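Probable cell division protein WhiA (Thermotoga maritima, PDB 3HYI) probably takes part in cell division and chromosome segregation as a DNA-binding protein that joins a degenerate LAGLIDADG homing-endonuclease domain to a C-terminal helix-turn-helix domain. Local coordinates at residues 102-107 against 112-117. Sequence-based numbering, arbitrary orientation.
Sequences IEPFFD and VSFLRG
P104 packs over a face of the F114 ring and F105 meets it obliquely where the loop after strand 88-94 turns into helix 108-122, within the degenerate LAGLIDADG homing-endonuclease part of WhiA. The loop makes a type I beta turn from E103 to F106, closed by a weak bond from F106 N to E103 O, and D107 then N-caps the helix, its OD2 accepting from L110 N. The tight side is a CH-pi contact: P104 CB sits over one face of the F114 ring, 4.0 Å from its centroid. The same P104 CB comes within 3.6 Å of F114 CG. P104 CG hangs above the middle of the same face. CG anti to the backbone N (chi1 -178°) sends the F114 side chain alongside the proline, and chi2 near 69° turns one ring face to it. Both residues are buried and also meet S30 of helix 25-39. F105, partly exposed, makes the looser side: its ring meets F114 with planes at 70° and centroids 5.3 Å apart, while it also touches T147 and S150 of helix 141-155. With an alanine at F114, P104 CB and CG would probably be left over a gap, and the ring that F105 CZ and CE1 rest against would be gone. No hydrogen bond crosses between the segments; on the F105 side the closest approach is F105 CZ to F114 CE2, 3.8 Å.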
# COMPACT_ATOMS: atom_id res chain seq x y z
N ILE A 102 -9.46 -28.85 -20.31
CA ILE A 102 -9.20 -27.45 -20.69
C ILE A 102 -7.73 -27.05 -20.53
O ILE A 102 -7.06 -27.44 -19.57
CB ILE A 102 -10.11 -26.46 -19.89
CG1 ILE A 102 -11.24 -25.93 -20.78
CG2 ILE A 102 -9.32 -25.26 -19.39
CD1 ILE A 102 -12.29 -26.96 -21.14
N GLU A 103 -7.24 -26.28 -21.51
CA GLU A 103 -5.93 -25.64 -21.43
C GLU A 103 -6.15 -24.16 -21.09
O GLU A 103 -6.44 -23.35 -21.98
CB GLU A 103 -5.16 -25.80 -22.75
CG GLU A 103 -4.30 -27.06 -22.81
CD GLU A 103 -3.89 -27.44 -24.22
OE1 GLU A 103 -4.77 -27.56 -25.10
OE2 GLU A 103 -2.68 -27.65 -24.45
N PRO A 104 -5.99 -23.80 -19.80
CA PRO A 104 -6.48 -22.51 -19.30
C PRO A 104 -5.68 -21.29 -19.74
O PRO A 104 -6.20 -20.18 -19.69
CB PRO A 104 -6.37 -22.68 -17.78
CG PRO A 104 -5.25 -23.62 -17.59
CD PRO A 104 -5.31 -24.57 -18.75
N PHE A 105 -4.44 -21.50 -20.19
CA PHE A 105 -3.56 -20.39 -20.56
C PHE A 105 -3.70 -19.98 -22.01
O PHE A 105 -3.30 -18.89 -22.38
CB PHE A 105 -2.10 -20.76 -20.29
CG PHE A 105 -1.85 -21.20 -18.88
CD1 PHE A 105 -1.77 -20.27 -17.86
CD2 PHE A 105 -1.71 -22.54 -18.58
CE1 PHE A 105 -1.55 -20.67 -16.55
CE2 PHE A 105 -1.49 -22.95 -17.28
CZ PHE A 105 -1.41 -22.01 -16.26
N PHE A 106 -4.30 -20.85 -22.82
CA PHE A 106 -4.25 -20.72 -24.28
C PHE A 106 -4.93 -19.50 -24.87
O PHE A 106 -4.88 -19.26 -26.07
CB PHE A 106 -4.91 -21.95 -24.91
CG PHE A 106 -4.14 -22.50 -26.05
CD1 PHE A 106 -3.06 -23.32 -25.81
CD2 PHE A 106 -4.46 -22.16 -27.35
CE1 PHE A 106 -2.32 -23.83 -26.85
CE2 PHE A 106 -3.72 -22.66 -28.40
CZ PHE A 106 -2.65 -23.50 -28.15
N ASP A 107 -5.56 -18.72 -24.01
CA ASP A 107 -6.63 -17.85 -24.43
C ASP A 107 -6.83 -16.87 -23.30
O ASP A 107 -6.78 -17.26 -22.14
CB ASP A 107 -7.87 -18.73 -24.60
CG ASP A 107 -8.99 -18.04 -25.28
OD1 ASP A 107 -8.90 -17.86 -26.51
OD2 ASP A 107 -9.98 -17.68 -24.60
N VAL A 112 -8.41 -15.57 -17.88
CA VAL A 112 -9.05 -14.68 -16.90
C VAL A 112 -9.95 -15.46 -15.94
O VAL A 112 -9.97 -15.18 -14.74
CB VAL A 112 -9.87 -13.58 -17.60
CG1 VAL A 112 -10.78 -12.87 -16.61
CG2 VAL A 112 -8.93 -12.59 -18.25
N SER A 113 -10.66 -16.45 -16.47
CA SER A 113 -11.51 -17.31 -15.66
C SER A 113 -10.69 -18.20 -14.72
O SER A 113 -11.06 -18.40 -13.57
CB SER A 113 -12.39 -18.18 -16.56
OG SER A 113 -13.32 -17.37 -17.27
N PHE A 114 -9.57 -18.71 -15.23
CA PHE A 114 -8.62 -19.49 -14.43
C PHE A 114 -8.06 -18.64 -13.29
O PHE A 114 -7.97 -19.10 -12.15
CB PHE A 114 -7.49 -20.00 -15.33
CG PHE A 114 -6.47 -20.86 -14.62
CD1 PHE A 114 -6.81 -22.12 -14.15
CD2 PHE A 114 -5.17 -20.42 -14.45
CE1 PHE A 114 -5.87 -22.92 -13.51
CE2 PHE A 114 -4.22 -21.21 -13.81
CZ PHE A 114 -4.58 -22.47 -13.34
N LEU A 115 -7.69 -17.40 -13.60
CA LEU A 115 -7.20 -16.45 -12.59
C LEU A 115 -8.24 -16.18 -11.50
O LEU A 115 -7.90 -16.12 -10.32
CB LEU A 115 -6.81 -15.12 -13.23
CG LEU A 115 -5.43 -15.02 -13.89
CD1 LEU A 115 -5.27 -13.63 -14.48
CD2 LEU A 115 -4.32 -15.32 -12.90
N ARG A 116 -9.50 -16.01 -11.91
CA ARG A 116 -10.59 -15.78 -10.97
C ARG A 116 -10.73 -16.96 -10.01
O ARG A 116 -10.89 -16.77 -8.80
CB ARG A 116 -11.90 -15.53 -11.72
CG ARG A 116 -13.08 -15.19 -10.80
CD ARG A 116 -14.22 -14.52 -11.55
NE ARG A 116 -14.66 -15.31 -12.69
CZ ARG A 116 -14.48 -15.00 -13.98
NH1 ARG A 116 -13.86 -13.89 -14.36
NH2 ARG A 116 -14.93 -15.84 -14.90
N GLY A 117 -10.67 -18.18 -10.54
CA GLY A 117 -10.70 -19.39 -9.73
C GLY A 117 -9.53 -19.49 -8.77
O GLY A 117 -9.71 -19.80 -7.59